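Putative modification methylase (Thermus thermophilus, PDB 2ZIG) probably methylates cytosine at N4 in DNA, with S-adenosyl-L-methionine as the methyl donor. Local coordinates at residues G245-R255 against L272-V281. Numbering follows the deposited sequence.
Sequences GTGTTLIAAAR and LAKERFAREV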
loop_
_atom_site.group_PDB
_atom_site.type_symbol
_atom_site.label_atom_id
_atom_site.label_comp_id
_atom_site.label_asym_id
_atom_site.label_seq_id
_atom_site.Cartn_x
_atom_site.Cartn_y
_atom_site.Cartn_z
ATOM N N GLY B 245 20.283 -9.704 8.347
ATOM C CA GLY B 245 19.834 -10.636 9.365
ATOM C C GLY B 245 20.542 -11.966 9.158
ATOM O O GLY B 245 21.770 -11.989 9.005
ATOM N N THR B 246 19.797 -13.069 9.134
ATOM C CA THR B 246 20.424 -14.368 8.936
ATOM C C THR B 246 20.778 -14.664 7.481
ATOM O O THR B 246 21.136 -15.796 7.142
ATOM C CB THR B 246 19.566 -15.511 9.485
ATOM O OG1 THR B 246 18.228 -15.381 8.999
ATOM C CG2 THR B 246 19.576 -15.488 11.005
ATOM N N GLY B 247 20.665 -13.645 6.629
ATOM C CA GLY B 247 21.047 -13.786 5.231
ATOM C C GLY B 247 20.120 -14.416 4.205
ATOM O O GLY B 247 20.591 -14.902 3.177
ATOM N N THR B 248 18.816 -14.389 4.455
ATOM C CA THR B 248 17.851 -14.964 3.528
ATOM C C THR B 248 18.115 -14.496 2.100
ATOM O O THR B 248 18.205 -15.309 1.172
ATOM C CB THR B 248 16.413 -14.565 3.906
ATOM O OG1 THR B 248 16.191 -14.864 5.286
ATOM C CG2 THR B 248 15.399 -15.333 3.064
ATOM N N THR B 249 18.256 -13.189 1.925
ATOM C CA THR B 249 18.479 -12.639 0.598
ATOM C C THR B 249 19.811 -13.051 -0.016
ATOM O O THR B 249 19.891 -13.302 -1.214
ATOM C CB THR B 249 18.387 -11.114 0.619
ATOM O OG1 THR B 249 17.125 -10.724 1.181
ATOM C CG2 THR B 249 18.513 -10.558 -0.798
ATOM N N LEU B 250 20.858 -13.098 0.798
ATOM C CA LEU B 250 22.179 -13.498 0.319
ATOM C C LEU B 250 22.077 -14.938 -0.176
ATOM O O LEU B 250 22.603 -15.286 -1.221
ATOM C CB LEU B 250 23.199 -13.419 1.465
ATOM C CG LEU B 250 23.858 -12.086 1.866
ATOM C CD1 LEU B 250 23.068 -10.894 1.383
ATOM C CD2 LEU B 250 24.017 -12.061 3.377
ATOM N N ILE B 251 21.390 -15.773 0.592
ATOM C CA ILE B 251 21.206 -17.177 0.244
ATOM C C ILE B 251 20.420 -17.336 -1.056
ATOM O O ILE B 251 20.820 -18.097 -1.932
ATOM C CB ILE B 251 20.489 -17.911 1.387
ATOM C CG1 ILE B 251 21.412 -17.947 2.608
ATOM C CG2 ILE B 251 20.084 -19.307 0.962
ATOM C CD1 ILE B 251 20.764 -18.545 3.844
ATOM N N ALA B 252 19.308 -16.611 -1.174
ATOM C CA ALA B 252 18.471 -16.658 -2.370
ATOM C C ALA B 252 19.299 -16.233 -3.576
ATOM O O ALA B 252 19.216 -16.832 -4.638
ATOM C CB ALA B 252 17.270 -15.734 -2.216
ATOM N N ALA B 253 20.102 -15.195 -3.405
ATOM C CA ALA B 253 20.943 -14.697 -4.490
ATOM C C ALA B 253 21.965 -15.744 -4.946
ATOM O O ALA B 253 22.057 -16.069 -6.130
ATOM C CB ALA B 253 21.659 -13.433 -4.040
ATOM N N ALA B 254 22.725 -16.281 -4.001
ATOM C CA ALA B 254 23.741 -17.272 -4.327
ATOM C C ALA B 254 23.177 -18.561 -4.923
ATOM O O ALA B 254 23.784 -19.155 -5.813
ATOM C CB ALA B 254 24.563 -17.587 -3.096
ATOM N N ARG B 255 22.021 -19.002 -4.440
ATOM C CA ARG B 255 21.432 -20.235 -4.966
ATOM C C ARG B 255 21.050 -20.078 -6.428
ATOM O O ARG B 255 20.924 -21.066 -7.142
ATOM C CB ARG B 255 20.199 -20.638 -4.159
ATOM C CG ARG B 255 20.499 -21.144 -2.759
ATOM C CD ARG B 255 19.217 -21.223 -1.950
ATOM N NE ARG B 255 18.259 -22.167 -2.514
ATOM C CZ ARG B 255 18.327 -23.482 -2.339
ATOM N NH1 ARG B 255 17.417 -24.285 -2.883
ATOM N NH2 ARG B 255 19.306 -23.995 -1.607
ATOM N N LEU B 272 25.345 -16.285 12.248
ATOM C CA LEU B 272 24.281 -17.239 11.990
ATOM C C LEU B 272 24.108 -17.290 10.477
ATOM O O LEU B 272 23.898 -18.353 9.891
ATOM C CB LEU B 272 22.984 -16.787 12.666
ATOM C CG LEU B 272 22.975 -16.831 14.199
ATOM C CD1 LEU B 272 21.642 -16.319 14.714
ATOM C CD2 LEU B 272 23.216 -18.260 14.683
ATOM N N ALA B 273 24.216 -16.123 9.855
ATOM C CA ALA B 273 24.089 -16.000 8.413
ATOM C C ALA B 273 25.118 -16.870 7.698
ATOM O O ALA B 273 24.777 -17.621 6.782
ATOM C CB ALA B 273 24.269 -14.547 8.003
ATOM N N LYS B 274 26.376 -16.758 8.113
ATOM C CA LYS B 274 27.455 -17.540 7.516
ATOM C C LYS B 274 27.201 -19.034 7.625
ATOM O O LYS B 274 27.437 -19.772 6.671
ATOM C CB LYS B 274 28.797 -17.219 8.179
ATOM C CG LYS B 274 29.857 -18.281 7.916
ATOM C CD LYS B 274 31.229 -17.909 8.482
ATOM C CE LYS B 274 31.863 -16.767 7.703
ATOM N NZ LYS B 274 33.327 -16.645 7.969
ATOM N N GLU B 275 26.741 -19.476 8.795
ATOM C CA GLU B 275 26.455 -20.893 9.033
ATOM C C GLU B 275 25.245 -21.356 8.218
ATOM O O GLU B 275 25.237 -22.451 7.655
ATOM C CB GLU B 275 26.209 -21.135 10.532
ATOM C CG GLU B 275 27.456 -20.912 11.421
ATOM C CD GLU B 275 27.149 -20.897 12.918
ATOM O OE1 GLU B 275 28.081 -20.658 13.711
ATOM O OE2 GLU B 275 25.987 -21.118 13.312
ATOM N N ARG B 276 24.224 -20.509 8.156
ATOM C CA ARG B 276 23.015 -20.828 7.415
ATOM C C ARG B 276 23.352 -20.896 5.926
ATOM O O ARG B 276 22.969 -21.837 5.231
ATOM C CB ARG B 276 21.943 -19.754 7.664
ATOM C CG ARG B 276 20.594 -20.087 7.061
ATOM C CD ARG B 276 19.610 -18.918 7.136
ATOM N NE ARG B 276 18.429 -19.185 6.318
ATOM C CZ ARG B 276 17.439 -18.323 6.113
ATOM N NH1 ARG B 276 16.411 -18.672 5.349
ATOM N NH2 ARG B 276 17.470 -17.118 6.664
ATOM N N PHE B 277 24.084 -19.892 5.454
ATOM C CA PHE B 277 24.486 -19.797 4.058
ATOM C C PHE B 277 25.181 -21.076 3.614
ATOM O O PHE B 277 24.822 -21.668 2.596
ATOM C CB PHE B 277 25.436 -18.613 3.884
ATOM C CG PHE B 277 25.792 -18.308 2.451
ATOM C CD1 PHE B 277 25.109 -17.321 1.747
ATOM C CD2 PHE B 277 26.847 -18.967 1.828
ATOM C CE1 PHE B 277 25.476 -16.983 0.446
ATOM C CE2 PHE B 277 27.227 -18.642 0.526
ATOM C CZ PHE B 277 26.539 -17.644 -0.170
ATOM N N ALA B 278 26.179 -21.498 4.386
ATOM C CA ALA B 278 26.936 -22.703 4.070
ATOM C C ALA B 278 26.058 -23.942 4.170
ATOM O O ALA B 278 26.427 -25.016 3.707
ATOM C CB ALA B 278 28.140 -22.831 5.014
ATOM N N ARG B 279 24.889 -23.782 4.773
ATOM C CA ARG B 279 23.958 -24.883 4.946
ATOM C C ARG B 279 23.006 -24.940 3.750
ATOM O O ARG B 279 22.633 -26.017 3.287
ATOM C CB ARG B 279 23.170 -24.652 6.240
ATOM C CG ARG B 279 22.642 -25.888 6.941
ATOM C CD ARG B 279 21.882 -25.470 8.203
ATOM N NE ARG B 279 22.724 -24.687 9.108
ATOM C CZ ARG B 279 22.308 -23.638 9.813
ATOM N NH1 ARG B 279 23.157 -23.000 10.606
ATOM N NH2 ARG B 279 21.052 -23.218 9.721
ATOM N N GLU B 280 22.644 -23.768 3.235
ATOM C CA GLU B 280 21.706 -23.665 2.116
ATOM C C GLU B 280 22.353 -23.434 0.747
ATOM O O GLU B 280 21.687 -23.556 -0.275
ATOM C CB GLU B 280 20.721 -22.520 2.378
ATOM C CG GLU B 280 20.278 -22.381 3.827
ATOM C CD GLU B 280 19.150 -23.315 4.204
ATOM O OE1 GLU B 280 19.242 -24.525 3.908
ATOM O OE2 GLU B 280 18.169 -22.836 4.809
ATOM N N VAL B 281 23.636 -23.091 0.713
ATOM C CA VAL B 281 24.287 -22.827 -0.563
ATOM C C VAL B 281 25.408 -23.797 -0.876
ATOM O O VAL B 281 26.569 -23.537 -0.565
ATOM C CB VAL B 281 24.873 -21.408 -0.619
ATOM C CG1 VAL B 281 25.396 -21.126 -2.018
ATOM C CG2 VAL B 281 23.826 -20.390 -0.216
HETATM O O HOH W 1 14.025 -17.259 5.641
#
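Arg-276 reaches from helix 267-280 to Thr-246 and Thr-248 in the loop and first turn of helix 248-255; strand 259-264 joins the two helices in this Rossmann-like methyltransferase fold, and their segments 248-255 and 272-280 run in nearly the same direction, 28° apart. Polar contacts gather at the loop, where both threonines belong to the S-adenosyl-L-methionine site. With CG anti to the backbone N (chi1 -173°) and the chain extended out to NE, Arg-276 donates a hydrogen bond from NH2 to Thr-248 OG1 at 2.9 Å, tilted from the guanidinium plane, and a weak one to Thr-246 OG1 at 3.0 Å; a water bridges its NH1 and Thr-248 OG1. A leucine in its place would probably leave both threonine hydroxyls without this shared donor and freer to turn beside the cofactor site. Next to this pair the backbones come close: Ala-273 CA lies 3.2 Å from Thr-246 O in a CA-H...O contact.

Van der Waals packing continues along the helices. Ile-251 CD1 sits over one guanidinium face, 3.5 Å from Arg-276 NE, while its CG2 meets Glu-280 CB. Phe-277 puts CZ 3.5 Å from Ala-254 CB, and Val-281 CG2 lies over the centre of one ring face. At the far end Arg-255, salt-bridged through NE to Glu-226, donates a hydrogen bond from NH2 to Glu-280 O at 2.8 Å, in the carbonyl plane.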